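Local coordinates for acinetobacter secreted protease CpaA (Acinetobacter nosocomialis M2, PDB 6O38), which is a secreted zinc metalloprotease, probably exported through the type II secretion system, that forms a complex with its chaperone CpaB, at residues P295-N300 with T318-A323. Numbering follows the deposited sequence.
Sequences PAILPN and TLQLPA
The carbonyl oxygen of Ala-296 is gripped twice by the neighbouring strand: Gln-320 N donates to it at 2.8 Å, nearly in line with the C=O bond, and the CA-H of Leu-319 adds a weaker contact. Gln-320 gives its own carbonyl back, with Leu-298 N bound to Gln-320 O at 2.8 Å and lying in the carbonyl plane. Together the two bonds make a single parallel beta bridge centred on Ile-297 and Gln-320, which lays the 295-300 loop along edge strand 318-320 of a small sheet in a StcE-type beta-sandwich region. The other edge of that strand is taken by strand 341-344, where the Leu-319 backbone hydrogen-bonds with those of Tyr-342 and Asn-344.

The side chain of Leu-298 is directed toward segment 318-323. Its CG sits beside its own backbone N (chi1 -69°), which keeps the side chain close to the Gln-320 carbonyl. Leu-298 CD1 meets Leu-321 CD2 at 4.0 Å, the two side chains lying side by side and pointing the same way, while Leu-298 CB rests against CD of Pro-322 at 3.9 Å. Val-308 on strand 305-310 adds to the packing around this buried leucine. Across the backbone from it, Ile-297 and Gln-320 lie side by side, Ile-297 CG1 4.0 Å from Gln-320 CB, before the glutamine chain bends at chi2 (80°) and leads its amide away.

Beyond the bridge the two segments still touch: CB of Pro-322 lies 3.3 Å from the carbonyl O of Pro-299, with CG of the same ring beside it. Asn-300 OD1 accepts a hydrogen bond from Gln-324 N and lies 3.9 Å from Ala-323 CB.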
ATOM      1  N   PRO A 295     -28.473  -0.720  10.331  1.00 38.19           N
ATOM      2  CA  PRO A 295     -29.555  -1.468  10.975  1.00 38.79           C
ATOM      3  C   PRO A 295     -29.230  -1.791  12.425  1.00 39.24           C
ATOM      4  O   PRO A 295     -28.072  -1.979  12.803  1.00 39.14           O
ATOM      5  CB  PRO A 295     -29.646  -2.745  10.131  1.00 38.44           C
ATOM      6  CG  PRO A 295     -28.258  -2.941   9.619  1.00 37.71           C
ATOM      7  CD  PRO A 295     -27.666  -1.565   9.433  1.00 37.45           C
ATOM      8  N   ALA A 296     -30.286  -1.846  13.242  1.00 36.65           N
ATOM      9  CA  ALA A 296     -30.107  -2.155  14.658  1.00 37.08           C
ATOM     10  C   ALA A 296     -29.515  -3.546  14.846  1.00 36.71           C
ATOM     11  O   ALA A 296     -28.692  -3.764  15.744  1.00 36.89           O
ATOM     12  CB  ALA A 296     -31.440  -2.034  15.395  1.00 37.78           C
ATOM     13  N   ILE A 297     -29.918  -4.497  14.009  1.00 36.82           N
ATOM     14  CA  ILE A 297     -29.327  -5.828  13.971  1.00 36.53           C
ATOM     15  C   ILE A 297     -28.457  -5.892  12.724  1.00 35.83           C
ATOM     16  O   ILE A 297     -28.965  -5.811  11.600  1.00 35.54           O
ATOM     17  CB  ILE A 297     -30.394  -6.931  13.968  1.00 36.69           C
ATOM     18  CG1 ILE A 297     -31.264  -6.834  15.224  1.00 37.30           C
ATOM     19  CG2 ILE A 297     -29.743  -8.303  13.863  1.00 36.41           C
ATOM     20  CD1 ILE A 297     -32.256  -7.967  15.371  1.00 37.41           C
ATOM     21  N   LEU A 298     -27.148  -6.031  12.920  1.00 35.09           N
ATOM     22  CA  LEU A 298     -26.227  -6.030  11.796  1.00 34.39           C
ATOM     23  C   LEU A 298     -26.488  -7.244  10.904  1.00 34.11           C
ATOM     24  O   LEU A 298     -26.866  -8.313  11.391  1.00 34.49           O
ATOM     25  CB  LEU A 298     -24.782  -6.031  12.289  1.00 34.25           C
ATOM     26  CG  LEU A 298     -24.324  -4.743  12.980  1.00 34.62           C
ATOM     27  CD1 LEU A 298     -22.883  -4.861  13.450  1.00 34.62           C
ATOM     28  CD2 LEU A 298     -24.496  -3.546  12.057  1.00 34.34           C
ATOM     29  N   PRO A 299     -26.300  -7.105   9.594  1.00 34.95           N
ATOM     30  CA  PRO A 299     -26.657  -8.193   8.680  1.00 35.00           C
ATOM     31  C   PRO A 299     -25.724  -9.384   8.827  1.00 34.93           C
ATOM     32  O   PRO A 299     -24.580  -9.270   9.271  1.00 34.53           O
ATOM     33  CB  PRO A 299     -26.520  -7.549   7.296  1.00 34.57           C
ATOM     34  CG  PRO A 299     -25.506  -6.471   7.492  1.00 33.97           C
ATOM     35  CD  PRO A 299     -25.747  -5.940   8.880  1.00 34.42           C
ATOM     36  N   ASN A 300     -26.245 -10.548   8.446  1.00 34.07           N
ATOM     37  CA  ASN A 300     -25.446 -11.765   8.457  1.00 33.96           C
ATOM     38  C   ASN A 300     -24.280 -11.635   7.486  1.00 33.39           C
ATOM     39  O   ASN A 300     -24.414 -11.059   6.402  1.00 33.10           O
ATOM     40  CB  ASN A 300     -26.311 -12.971   8.092  1.00 34.50           C
ATOM     41  CG  ASN A 300     -27.379 -13.255   9.130  1.00 34.90           C
ATOM     42  OD1 ASN A 300     -27.224 -12.921  10.304  1.00 34.87           O
ATOM     43  ND2 ASN A 300     -28.472 -13.875   8.700  1.00 35.27           N
ATOM     44  N   THR A 318     -28.327   1.053  20.068  1.00 39.13           N
ATOM     45  CA  THR A 318     -27.802  -0.287  20.275  1.00 38.89           C
ATOM     46  C   THR A 318     -27.545  -0.947  18.929  1.00 37.63           C
ATOM     47  O   THR A 318     -28.273  -0.720  17.958  1.00 37.04           O
ATOM     48  CB  THR A 318     -28.761  -1.168  21.100  1.00 39.20           C
ATOM     49  OG1 THR A 318     -29.950  -1.424  20.343  1.00 38.57           O
ATOM     50  CG2 THR A 318     -29.133  -0.493  22.411  1.00 40.42           C
ATOM     51  N   LEU A 319     -26.497  -1.766  18.878  1.00 37.83           N
ATOM     52  CA  LEU A 319     -26.173  -2.551  17.695  1.00 36.73           C
ATOM     53  C   LEU A 319     -26.012  -4.007  18.096  1.00 36.60           C
ATOM     54  O   LEU A 319     -25.342  -4.314  19.088  1.00 37.16           O
ATOM     55  CB  LEU A 319     -24.895  -2.050  17.013  1.00 36.28           C
ATOM     56  CG  LEU A 319     -24.966  -0.703  16.294  1.00 36.02           C
ATOM     57  CD1 LEU A 319     -23.633  -0.383  15.638  1.00 35.48           C
ATOM     58  CD2 LEU A 319     -26.083  -0.712  15.264  1.00 35.56           C
ATOM     59  N   GLN A 320     -26.621  -4.898  17.321  1.00 36.98           N
ATOM     60  CA  GLN A 320     -26.507  -6.334  17.528  1.00 36.74           C
ATOM     61  C   GLN A 320     -25.536  -6.892  16.495  1.00 35.90           C
ATOM     62  O   GLN A 320     -25.749  -6.731  15.289  1.00 35.35           O
ATOM     63  CB  GLN A 320     -27.874  -7.009  17.405  1.00 36.88           C
ATOM     64  CG  GLN A 320     -27.885  -8.496  17.731  1.00 37.09           C
ATOM     65  CD  GLN A 320     -27.909  -8.770  19.223  1.00 38.21           C
ATOM     66  OE1 GLN A 320     -28.007  -7.849  20.035  1.00 39.44           O
ATOM     67  NE2 GLN A 320     -27.825 -10.044  19.593  1.00 38.37           N
ATOM     68  N   LEU A 321     -24.470  -7.533  16.971  1.00 34.44           N
ATOM     69  CA  LEU A 321     -23.509  -8.145  16.070  1.00 33.69           C
ATOM     70  C   LEU A 321     -24.197  -9.233  15.244  1.00 33.14           C
ATOM     71  O   LEU A 321     -25.210  -9.795  15.675  1.00 33.33           O
ATOM     72  CB  LEU A 321     -22.337  -8.722  16.862  1.00 33.60           C
ATOM     73  CG  LEU A 321     -21.410  -7.666  17.473  1.00 34.23           C
ATOM     74  CD1 LEU A 321     -20.277  -8.310  18.256  1.00 34.09           C
ATOM     75  CD2 LEU A 321     -20.860  -6.745  16.392  1.00 34.12           C
ATOM     76  N   PRO A 322     -23.684  -9.532  14.048  1.00 32.88           N
ATOM     77  CA  PRO A 322     -24.397 -10.441  13.139  1.00 32.67           C
ATOM     78  C   PRO A 322     -24.755 -11.763  13.804  1.00 32.50           C
ATOM     79  O   PRO A 322     -23.943 -12.376  14.498  1.00 32.21           O
ATOM     80  CB  PRO A 322     -23.402 -10.640  11.992  1.00 32.34           C
ATOM     81  CG  PRO A 322     -22.597  -9.390  11.985  1.00 32.31           C
ATOM     82  CD  PRO A 322     -22.476  -8.966  13.421  1.00 32.70           C
ATOM     83  N   ALA A 323     -25.995 -12.202  13.575  1.00 34.60           N
ATOM     84  CA  ALA A 323     -26.476 -13.427  14.203  1.00 34.54           C
ATOM     85  C   ALA A 323     -25.850 -14.665  13.582  1.00 34.20           C
ATOM     86  O   ALA A 323     -25.629 -15.661  14.280  1.00 34.02           O
ATOM     87  CB  ALA A 323     -27.999 -13.503  14.109  1.00 34.81           C
TER